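Local coordinates for fosfomycin resistance protein FosX (Mesorhizobium loti, PDB 1R9C) that catalyses the hydration of the antibiotic fosfomycin as a manganese-containing homodimer, giving resistance to the drug, at residues H7-V12 with A55-E60; G24-R29 with F47-I52; A63-N68 with D112-F117; T19-G24 with L89-R94. All blocks are in the same frame, centred on the assembly; numbering follows the deposited sequence.

Interaction 1 (H7-V12 with A55-E60); sequences HMTFIV and AIMQGE. With MN (manganese (II) ion), chain D.
Two groups of strand 7-12 converge on Ala55 O: Phe10 N donates a hydrogen bond to it at 2.9 Å with an N-H...O angle of 161°, and Thr9 CA lies 3.2 Å from Ala55 O in a CA-H...O contact. Met57 O receives Val12 N in the same way, while Met8 O and Phe10 O accept from Ala55 N and Met57 N, the alternation that defines parallel beta pairing. Beyond the end of strand 55-58, Gly59 N still reaches Val12 O at 2.8 Å, but from 42° above the carbonyl plane. Nearby, Ile11 CG2 packs 3.4 Å from Gly59 CA, and a water donates to both Ile11 O and Glu60 O. Phe10 CB and Ile56 CG2 meet on one face of the sheet. On the other, which carries Thr9 and Met57, Thr9 OG1 rests 3.4 Å from Ala55 CB and is hydrogen-bonded to a water bound to manganese. His7 NE2 binds that manganese at 2.1 Å; His69 and Glu118 of the second subunit and three waters complete its shell. The metal site is thus assembled across the dimer, and Thr9, a second-shell group, is placed to orient a water that the metal probably polarises.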
# COMPACT_ATOMS: atom_id res chain seq x y z
N HIS A 7 3.20 6.93 2.24
CA HIS A 7 4.11 5.87 1.85
C HIS A 7 3.43 4.50 1.93
O HIS A 7 2.34 4.38 2.52
CB HIS A 7 5.41 5.89 2.71
CG HIS A 7 5.20 5.76 4.21
ND1 HIS A 7 4.98 6.85 5.02
CD2 HIS A 7 5.30 4.69 5.04
CE1 HIS A 7 4.90 6.44 6.29
NE2 HIS A 7 5.11 5.14 6.33
N MET A 8 4.02 3.50 1.29
CA MET A 8 3.68 2.12 1.56
C MET A 8 4.94 1.39 2.05
O MET A 8 6.04 1.62 1.55
CB MET A 8 3.10 1.45 0.30
CG MET A 8 4.07 1.46 -0.88
SD MET A 8 3.37 0.80 -2.44
CE MET A 8 2.18 2.10 -2.83
N THR A 9 4.77 0.54 3.06
CA THR A 9 5.90 -0.13 3.69
C THR A 9 5.72 -1.63 3.60
O THR A 9 4.69 -2.16 4.02
CB THR A 9 6.03 0.32 5.16
OG1 THR A 9 6.53 1.65 5.19
CG2 THR A 9 7.12 -0.48 5.87
N PHE A 10 6.76 -2.30 3.08
CA PHE A 10 6.83 -3.76 3.02
C PHE A 10 7.99 -4.33 3.83
O PHE A 10 9.11 -3.83 3.73
CB PHE A 10 6.99 -4.20 1.55
CG PHE A 10 5.94 -3.60 0.64
CD1 PHE A 10 6.26 -2.55 -0.21
CD2 PHE A 10 4.62 -4.03 0.73
CE1 PHE A 10 5.28 -1.95 -1.03
CE2 PHE A 10 3.64 -3.45 -0.08
CZ PHE A 10 3.96 -2.41 -0.94
N ILE A 11 7.72 -5.40 4.58
CA ILE A 11 8.74 -6.14 5.31
C ILE A 11 9.14 -7.33 4.41
O ILE A 11 8.28 -7.98 3.82
CB ILE A 11 8.13 -6.65 6.61
CG1 ILE A 11 7.33 -5.53 7.29
CG2 ILE A 11 9.21 -7.41 7.49
CD1 ILE A 11 8.00 -4.84 8.43
N VAL A 12 10.44 -7.53 4.23
CA VAL A 12 10.95 -8.50 3.27
C VAL A 12 12.14 -9.20 3.91
O VAL A 12 12.83 -8.62 4.76
CB VAL A 12 11.38 -7.81 1.92
CG1 VAL A 12 10.16 -7.15 1.22
CG2 VAL A 12 12.54 -6.80 2.13
N ALA A 55 8.80 2.15 1.28
CA ALA A 55 9.82 1.80 2.27
C ALA A 55 9.87 0.29 2.41
O ALA A 55 8.83 -0.36 2.46
CB ALA A 55 9.49 2.43 3.63
N ILE A 56 11.08 -0.27 2.46
CA ILE A 56 11.24 -1.67 2.79
C ILE A 56 12.11 -1.83 4.02
O ILE A 56 13.08 -1.07 4.22
CB ILE A 56 11.76 -2.51 1.58
CG1 ILE A 56 13.14 -2.03 1.08
CG2 ILE A 56 10.72 -2.48 0.43
CD1 ILE A 56 13.71 -2.89 -0.03
N MET A 57 11.76 -2.83 4.84
CA MET A 57 12.54 -3.16 6.03
C MET A 57 12.75 -4.66 6.09
O MET A 57 11.87 -5.41 5.71
CB MET A 57 11.87 -2.65 7.32
CG MET A 57 11.14 -1.28 7.21
SD MET A 57 10.14 -0.89 8.71
CE MET A 57 11.11 -1.86 10.02
N GLN A 58 13.94 -5.09 6.51
CA GLN A 58 14.22 -6.52 6.60
C GLN A 58 13.47 -7.11 7.78
O GLN A 58 13.50 -6.56 8.89
CB GLN A 58 15.74 -6.81 6.70
CG GLN A 58 16.08 -8.29 6.48
CD GLN A 58 17.54 -8.64 6.76
OE1 GLN A 58 18.40 -7.77 6.88
NE2 GLN A 58 17.82 -9.93 6.90
N GLY A 59 12.79 -8.21 7.53
CA GLY A 59 12.02 -8.90 8.55
C GLY A 59 11.47 -10.19 7.97
O GLY A 59 12.04 -10.73 7.03
N GLU A 60 10.36 -10.67 8.54
CA GLU A 60 9.77 -11.94 8.10
C GLU A 60 8.86 -11.71 6.90
O GLU A 60 8.32 -10.62 6.73
CB GLU A 60 9.04 -12.66 9.25
CG GLU A 60 9.90 -12.85 10.49
CD GLU A 60 10.92 -13.97 10.35
OE1 GLU A 60 11.65 -14.00 9.32
OE2 GLU A 60 11.00 -14.83 11.27
MN MN D . 5.26 4.11 8.12
O HOH W 1 7.25 3.15 7.43
O HOH W 2 6.26 -9.39 5.02
O HOH W 3 6.15 6.02 9.23
O HOH W 4 6.08 3.26 10.31

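Interaction 2 (G24-R29 with F47-I52); sequences GVFDAR and FLIGDI
Ile49 fills the tight part of this contact. Its CD1 methyl lies 3.7 Å from Phe26 CB, meeting the root of that side chain obliquely, and its CG1 lies 3.8 Å from Ala28 CB. With CG1 beside the backbone N (chi1 -64°), that branch carries CD1 to Phe26, while CG2, anti to the same N, lies near both O and CB of Phe26. Ala28 CB is also 3.9 Å from Phe47 CD2, so one small methyl sits between an isoleucine and a phenylalanine. Val25 CG1 lies over one ring face of Phe26, and Ile2 of the second subunit packs on both Phe26 and Ile49.

The side carrying Arg29 and Leu48 is looser. Arg29 CB comes no nearer than 3.9 Å to Leu48 O and the long arginine chain is exposed, while Leu48 is partly covered by Leu124 of the second subunit. What joins the segments here is backbone: Arg29 N to Leu48 O and Leu48 N to Arg29 O, both 2.8 Å, a hydrogen-bonded antiparallel pair at the start of strand 29-33. The chemistry is therefore divided, with apolar packing fixing the end of helix 15-26 over the sheet and reciprocal amide bonds setting the edge-strand register.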
# COMPACT_ATOMS: atom_id res chain seq x y z
N GLY A 24 13.71 -3.37 -11.02
CA GLY A 24 13.52 -4.13 -12.25
C GLY A 24 12.11 -3.94 -12.79
O GLY A 24 11.94 -3.74 -14.00
N VAL A 25 11.11 -3.99 -11.91
CA VAL A 25 9.71 -3.91 -12.35
C VAL A 25 9.25 -2.46 -12.46
O VAL A 25 8.66 -2.09 -13.48
CB VAL A 25 8.72 -4.73 -11.47
CG1 VAL A 25 7.32 -4.65 -12.03
CG2 VAL A 25 9.10 -6.17 -11.43
N PHE A 26 9.53 -1.63 -11.45
CA PHE A 26 8.94 -0.30 -11.42
C PHE A 26 9.88 0.84 -11.77
O PHE A 26 9.46 1.98 -11.77
CB PHE A 26 8.27 -0.00 -10.06
CG PHE A 26 7.32 -1.06 -9.56
CD1 PHE A 26 7.72 -1.94 -8.56
CD2 PHE A 26 6.01 -1.14 -10.01
CE1 PHE A 26 6.82 -2.91 -8.06
CE2 PHE A 26 5.13 -2.11 -9.52
CZ PHE A 26 5.52 -2.99 -8.53
N ASP A 27 11.15 0.54 -12.07
CA ASP A 27 12.19 1.55 -12.16
C ASP A 27 12.26 2.39 -10.88
O ASP A 27 12.49 3.59 -10.92
CB ASP A 27 12.02 2.43 -13.41
CG ASP A 27 13.34 2.83 -14.03
OD1 ASP A 27 14.42 2.33 -13.59
OD2 ASP A 27 13.40 3.66 -14.97
N ALA A 28 12.02 1.76 -9.73
CA ALA A 28 12.18 2.46 -8.46
C ALA A 28 13.60 3.02 -8.34
O ALA A 28 14.54 2.39 -8.78
CB ALA A 28 11.92 1.51 -7.32
N ARG A 29 13.72 4.19 -7.70
CA ARG A 29 15.00 4.87 -7.45
C ARG A 29 15.25 4.81 -5.93
O ARG A 29 14.42 5.27 -5.13
CB ARG A 29 14.91 6.33 -7.93
CG ARG A 29 16.17 7.18 -7.73
CD ARG A 29 15.96 8.71 -7.86
NE ARG A 29 16.49 9.44 -6.69
CZ ARG A 29 17.79 9.52 -6.36
NH1 ARG A 29 18.73 8.95 -7.11
NH2 ARG A 29 18.15 10.19 -5.27
N PHE A 47 12.51 4.08 -1.38
CA PHE A 47 12.55 4.24 -2.82
C PHE A 47 11.48 5.20 -3.27
O PHE A 47 10.44 5.36 -2.59
CB PHE A 47 12.27 2.90 -3.52
CG PHE A 47 13.35 1.86 -3.32
CD1 PHE A 47 13.34 1.03 -2.19
CD2 PHE A 47 14.32 1.67 -4.28
CE1 PHE A 47 14.31 0.06 -2.02
CE2 PHE A 47 15.32 0.69 -4.11
CZ PHE A 47 15.31 -0.10 -2.97
N LEU A 48 11.72 5.80 -4.44
CA LEU A 48 10.67 6.53 -5.14
C LEU A 48 10.33 5.82 -6.46
O LEU A 48 11.22 5.39 -7.23
CB LEU A 48 11.09 7.98 -5.42
CG LEU A 48 11.03 9.05 -4.33
CD1 LEU A 48 11.67 10.37 -4.77
CD2 LEU A 48 9.56 9.29 -3.95
N ILE A 49 9.03 5.68 -6.68
CA ILE A 49 8.49 5.29 -7.98
C ILE A 49 7.70 6.51 -8.43
O ILE A 49 6.59 6.71 -7.99
CB ILE A 49 7.57 4.05 -7.85
CG1 ILE A 49 8.39 2.84 -7.37
CG2 ILE A 49 6.96 3.72 -9.25
CD1 ILE A 49 7.59 1.71 -6.81
N GLY A 50 8.32 7.36 -9.25
CA GLY A 50 7.75 8.66 -9.56
C GLY A 50 7.76 9.48 -8.26
O GLY A 50 8.82 9.74 -7.68
N ASP A 51 6.58 9.83 -7.78
CA ASP A 51 6.50 10.53 -6.50
C ASP A 51 5.98 9.59 -5.38
O ASP A 51 5.66 10.05 -4.29
CB ASP A 51 5.56 11.72 -6.65
CG ASP A 51 4.18 11.29 -7.09
OD1 ASP A 51 3.91 10.07 -7.08
OD2 ASP A 51 3.28 12.08 -7.43
N ILE A 52 5.92 8.30 -5.64
CA ILE A 52 5.43 7.37 -4.61
C ILE A 52 6.58 6.87 -3.74
O ILE A 52 7.56 6.32 -4.24
CB ILE A 52 4.68 6.20 -5.27
CG1 ILE A 52 3.49 6.72 -6.06
CG2 ILE A 52 4.23 5.13 -4.22
CD1 ILE A 52 3.01 5.71 -7.10

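Interaction 3 (A63-N68 with D112-F117)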
# COMPACT_ATOMS: atom_id res chain seq x y z
N ALA A 63 3.09 -14.74 5.91
CA ALA A 63 2.82 -16.16 6.12
C ALA A 63 2.26 -16.88 4.88
O ALA A 63 2.75 -17.94 4.46
CB ALA A 63 1.85 -16.32 7.30
N GLU A 64 1.21 -16.29 4.32
CA GLU A 64 0.45 -16.86 3.23
C GLU A 64 0.27 -15.79 2.15
O GLU A 64 0.38 -14.60 2.42
CB GLU A 64 -0.92 -17.34 3.73
CG GLU A 64 -0.87 -18.44 4.78
CD GLU A 64 -0.88 -19.82 4.17
OE1 GLU A 64 -0.00 -20.63 4.53
OE2 GLU A 64 -1.76 -20.11 3.33
N ARG A 65 0.01 -16.24 0.92
CA ARG A 65 -0.45 -15.38 -0.14
C ARG A 65 -1.94 -15.07 0.07
O ARG A 65 -2.68 -15.88 0.59
CB ARG A 65 -0.20 -16.05 -1.50
CG ARG A 65 1.23 -15.80 -2.00
CD ARG A 65 1.77 -16.85 -2.96
NE ARG A 65 3.19 -16.60 -3.29
CZ ARG A 65 3.72 -16.69 -4.51
NH1 ARG A 65 2.94 -16.99 -5.54
NH2 ARG A 65 5.02 -16.48 -4.71
N SER A 66 -2.35 -13.87 -0.31
CA SER A 66 -3.76 -13.47 -0.22
C SER A 66 -4.05 -12.59 -1.44
O SER A 66 -3.17 -12.34 -2.27
CB SER A 66 -4.01 -12.70 1.09
OG SER A 66 -3.45 -11.40 1.00
N TYR A 67 -5.28 -12.11 -1.55
CA TYR A 67 -5.63 -11.29 -2.70
C TYR A 67 -5.60 -9.79 -2.34
O TYR A 67 -6.00 -8.96 -3.13
CB TYR A 67 -7.00 -11.72 -3.25
CG TYR A 67 -7.23 -11.29 -4.68
CD1 TYR A 67 -6.53 -11.89 -5.75
CD2 TYR A 67 -8.14 -10.26 -4.98
CE1 TYR A 67 -6.75 -11.46 -7.10
CE2 TYR A 67 -8.37 -9.84 -6.31
CZ TYR A 67 -7.68 -10.44 -7.36
OH TYR A 67 -7.91 -10.00 -8.65
N ASN A 68 -5.12 -9.46 -1.13
CA ASN A 68 -4.77 -8.07 -0.84
C ASN A 68 -3.67 -7.69 -1.80
O ASN A 68 -2.74 -8.48 -2.01
CB ASN A 68 -4.31 -7.92 0.63
CG ASN A 68 -5.41 -8.22 1.59
OD1 ASN A 68 -6.28 -7.39 1.81
ND2 ASN A 68 -5.43 -9.44 2.14
N ASP A 112 9.13 -11.61 -3.38
CA ASP A 112 9.71 -12.83 -2.81
C ASP A 112 9.13 -13.16 -1.44
O ASP A 112 9.56 -14.12 -0.79
CB ASP A 112 11.24 -12.72 -2.67
CG ASP A 112 11.97 -12.86 -3.99
OD1 ASP A 112 11.43 -13.47 -4.96
OD2 ASP A 112 13.12 -12.40 -4.13
N ASP A 113 8.17 -12.36 -0.99
CA ASP A 113 7.73 -12.41 0.41
C ASP A 113 6.19 -12.48 0.47
O ASP A 113 5.57 -11.97 1.40
CB ASP A 113 8.27 -11.18 1.16
CG ASP A 113 9.80 -11.19 1.26
OD1 ASP A 113 10.34 -11.85 2.18
OD2 ASP A 113 10.52 -10.58 0.45
N ASN A 114 5.59 -13.10 -0.54
CA ASN A 114 4.14 -13.26 -0.64
C ASN A 114 3.29 -11.99 -0.78
O ASN A 114 2.09 -12.06 -0.66
CB ASN A 114 3.60 -14.17 0.49
CG ASN A 114 4.21 -15.54 0.42
OD1 ASN A 114 4.58 -16.01 -0.67
ND2 ASN A 114 4.31 -16.20 1.56
N HIS A 115 3.90 -10.84 -1.04
CA HIS A 115 3.13 -9.66 -1.40
C HIS A 115 2.67 -9.75 -2.86
O HIS A 115 3.49 -10.02 -3.74
CB HIS A 115 3.96 -8.38 -1.27
CG HIS A 115 4.59 -8.19 0.08
ND1 HIS A 115 5.96 -8.21 0.26
CD2 HIS A 115 4.05 -7.90 1.29
CE1 HIS A 115 6.23 -7.99 1.54
NE2 HIS A 115 5.10 -7.81 2.19
N MET A 116 1.38 -9.47 -3.10
CA MET A 116 0.86 -9.39 -4.47
C MET A 116 0.88 -7.94 -4.97
O MET A 116 0.45 -6.99 -4.26
CB MET A 116 -0.55 -9.98 -4.58
CG MET A 116 -1.09 -10.17 -6.03
SD MET A 116 -2.89 -10.49 -6.07
CE MET A 116 -2.79 -12.14 -5.74
N PHE A 117 1.33 -7.77 -6.20
CA PHE A 117 1.30 -6.46 -6.88
C PHE A 117 0.55 -6.64 -8.17
O PHE A 117 0.41 -7.78 -8.64
CB PHE A 117 2.72 -6.00 -7.20
CG PHE A 117 3.50 -5.61 -5.98
CD1 PHE A 117 4.35 -6.53 -5.36
CD2 PHE A 117 3.35 -4.34 -5.43
CE1 PHE A 117 5.05 -6.18 -4.19
CE2 PHE A 117 4.06 -3.97 -4.27
CZ PHE A 117 4.91 -4.89 -3.66
O HOH W 5 6.47 -14.89 -2.96
O HOH W 6 -0.15 -12.51 -1.85
O HOH W 7 -0.49 -9.19 -0.97
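Asn114 meets the loop 63-68 along its whole side chain. CB lies 3.8 Å from Glu64 O, and CG is about as far from Arg65 CG. At the tip, OD1 accepts a nearly straight hydrogen bond from Arg65 NE at 3.0 Å. OD1 sits at the guanidinium edge, almost exactly in its plane, whereas NE approaches from 38° above the amide carbonyl plane; the two flat groups stand 79° apart. ND2, the remaining branch, donates to Leu62 O. A water accepting from both Arg65 NH2 and Asn114 N adds a second link, and Tyr110 forms a cation-pi contact with Arg65.

This loop carries the chain from the four-stranded sheet to the three-stranded sheet of the vicinal oxygen chelate (VOC) fold. It leads into strand 69-73, which runs parallel to 116-120 in the second sheet; these strands bring His69 and Glu118, which bind manganese together with His7 of the second subunit. Where the strands begin, one water joins Asn68 O to Met116 N; further back in the loops another joins Asn114 O to Ser66 N.

Met116 leaves its strand with CG anti to the backbone N (chi1 -170°) and bends at its sulfur. SD lies 4.6 Å from the Tyr67 ring centroid in an oblique Met-aromatic contact, and CE reaches 3.7 Å from Tyr67 CD1 and 3.5 Å from Ser66 O. Asn68 ND2 donates to Ser66 OG at 3.0 Å, while Asn68 OD1 accepts from Ile11 N of the second subunit.

Interaction 4 (T19-G24 with L89-R94); sequences TRILEG and LGLDMR
Arg20, whose carbonyl O lies 3.9 Å from Leu89 CD2, turns its flat guanidinium away from the contact. At the edge of that group, in its plane, Glu23 OE1 takes NH1 of Arg20 in a salt bridge of 3.1 Å; the carboxylate is met on its syn side, 23° out of its own plane. The pair spans nearly one turn of helix 15-26 along its outer flank, leaving the contact proper to aliphatic groups.

Leu89 spreads its two methyls over the helix backbone: CD2 over the Arg20 carbonyl, CD1 at 4.0 Å from Ile21 CA and 4.1 Å from Gly24 CA, where the absence of a side chain on Gly24 admits the methyl. Leu91 engages Ile21 obliquely, with Leu91 CD2 3.8 Å from Ile21 CD1 and Leu91 CD1 4.1 Å from Ile21 CG2. Ile21 CG1, beside the backbone N (chi1 -65°), carries CD1 to the first of these methyls, and CG2, anti to that N, meets the second. No hydrogen bond crosses the segments; the join between them is van der Waals and apolar. Between the two leucines, Gly90 has positive phi and closes a Schellman motif, the helix-ending turn through which helix 79-89 of this VOC fold passes into the following loop.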
# COMPACT_ATOMS: atom_id res chain seq x y z
N THR A 19 15.20 -4.87 -3.55
CA THR A 19 15.73 -3.72 -4.27
C THR A 19 15.69 -4.02 -5.78
O THR A 19 15.22 -3.19 -6.59
CB THR A 19 17.19 -3.43 -3.80
OG1 THR A 19 17.18 -2.96 -2.44
CG2 THR A 19 17.82 -2.30 -4.60
N ARG A 20 16.16 -5.22 -6.16
CA ARG A 20 16.25 -5.58 -7.57
C ARG A 20 14.85 -5.70 -8.19
O ARG A 20 14.63 -5.25 -9.31
CB ARG A 20 17.12 -6.83 -7.78
CG ARG A 20 18.57 -6.66 -7.23
CD ARG A 20 19.31 -5.32 -7.61
NE ARG A 20 20.65 -5.20 -7.00
CZ ARG A 20 21.33 -4.04 -6.87
NH1 ARG A 20 20.79 -2.90 -7.29
NH2 ARG A 20 22.57 -4.04 -6.31
N ILE A 21 13.92 -6.29 -7.45
CA ILE A 21 12.51 -6.32 -7.86
C ILE A 21 11.95 -4.91 -8.09
O ILE A 21 11.39 -4.63 -9.15
CB ILE A 21 11.64 -7.14 -6.84
CG1 ILE A 21 12.08 -8.62 -6.87
CG2 ILE A 21 10.17 -6.98 -7.16
CD1 ILE A 21 11.58 -9.48 -5.68
N LEU A 22 12.11 -4.00 -7.11
CA LEU A 22 11.49 -2.69 -7.25
C LEU A 22 12.16 -1.90 -8.39
O LEU A 22 11.49 -1.16 -9.11
CB LEU A 22 11.56 -1.92 -5.92
CG LEU A 22 10.75 -2.48 -4.75
CD1 LEU A 22 11.18 -1.77 -3.45
CD2 LEU A 22 9.25 -2.25 -5.03
N GLU A 23 13.47 -2.09 -8.56
CA GLU A 23 14.18 -1.42 -9.65
C GLU A 23 13.81 -2.05 -11.01
O GLU A 23 13.59 -1.33 -12.00
CB GLU A 23 15.70 -1.49 -9.43
CG GLU A 23 16.16 -0.58 -8.30
CD GLU A 23 17.64 -0.73 -7.99
OE1 GLU A 23 18.29 -1.63 -8.57
OE2 GLU A 23 18.16 0.04 -7.16
N GLY A 24 13.71 -3.37 -11.02
CA GLY A 24 13.52 -4.13 -12.25
C GLY A 24 12.11 -3.94 -12.79
O GLY A 24 11.94 -3.74 -14.00
N LEU A 89 12.86 -11.27 -13.93
CA LEU A 89 13.12 -11.35 -12.50
C LEU A 89 12.77 -12.70 -11.87
O LEU A 89 13.14 -12.96 -10.72
CB LEU A 89 12.43 -10.23 -11.75
CG LEU A 89 13.02 -8.84 -11.96
CD1 LEU A 89 11.97 -7.84 -11.56
CD2 LEU A 89 14.31 -8.63 -11.15
N GLY A 90 12.07 -13.55 -12.61
CA GLY A 90 11.73 -14.89 -12.13
C GLY A 90 10.59 -14.91 -11.11
O GLY A 90 10.51 -15.83 -10.31
N LEU A 91 9.70 -13.93 -11.18
CA LEU A 91 8.62 -13.77 -10.20
C LEU A 91 7.39 -14.61 -10.54
O LEU A 91 7.07 -14.79 -11.73
CB LEU A 91 8.25 -12.31 -10.07
CG LEU A 91 9.38 -11.37 -9.58
CD1 LEU A 91 8.88 -9.94 -9.62
CD2 LEU A 91 9.86 -11.78 -8.18
N ASP A 92 6.74 -15.19 -9.53
CA ASP A 92 5.49 -15.93 -9.77
C ASP A 92 4.43 -14.94 -10.25
O ASP A 92 4.42 -13.79 -9.82
CB ASP A 92 4.97 -16.63 -8.50
CG ASP A 92 5.82 -17.83 -8.08
OD1 ASP A 92 6.55 -18.44 -8.91
OD2 ASP A 92 5.78 -18.28 -6.91
N MET A 93 3.55 -15.38 -11.14
CA MET A 93 2.44 -14.53 -11.57
C MET A 93 1.13 -15.29 -11.74
O MET A 93 1.11 -16.52 -11.88
CB MET A 93 2.81 -13.74 -12.83
CG MET A 93 3.36 -14.56 -13.98
SD MET A 93 4.08 -13.44 -15.23
CE MET A 93 2.58 -12.70 -15.85
N ARG A 94 0.03 -14.55 -11.69
CA ARG A 94 -1.29 -15.09 -12.02
C ARG A 94 -1.40 -15.16 -13.54
O ARG A 94 -0.75 -14.38 -14.24
CB ARG A 94 -2.36 -14.17 -11.44
CG ARG A 94 -2.29 -14.06 -9.92
CD ARG A 94 -3.28 -14.95 -9.21
NE ARG A 94 -4.60 -14.33 -9.21
CZ ARG A 94 -5.73 -14.97 -9.47
NH1 ARG A 94 -5.75 -16.26 -9.75
NH2 ARG A 94 -6.87 -14.28 -9.45

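How the interactions relate
Interaction 1 holds the manganese ligand His7, and its Met57 side chain is about 4 Å, between nearest atoms, from that of Glu44, the inferred proton acceptor. Interaction 3 is also close to a metal site, the nearest atom of its Tyr67 side chain about 5 Å from a bound manganese; Tyr67 and Met57 pack across the subunit interface. Interactions 2 and 4 share Gly24 and lie further off: by nearest atoms, the Phe26 side chain is about 12 Å from a manganese and that of Leu91 about 12 Å from Glu118's. Ile56 CD1 and Phe47 CE1, 3.6 Å apart, connect interactions 1 and 2. The salt bridge Arg65 NH2 to Asp92 OD2, 3.0 Å, ties interaction 3 to interaction 4. Phe117 CE2, 3.7 Å from Phe10 CZ, joins interactions 3 and 1.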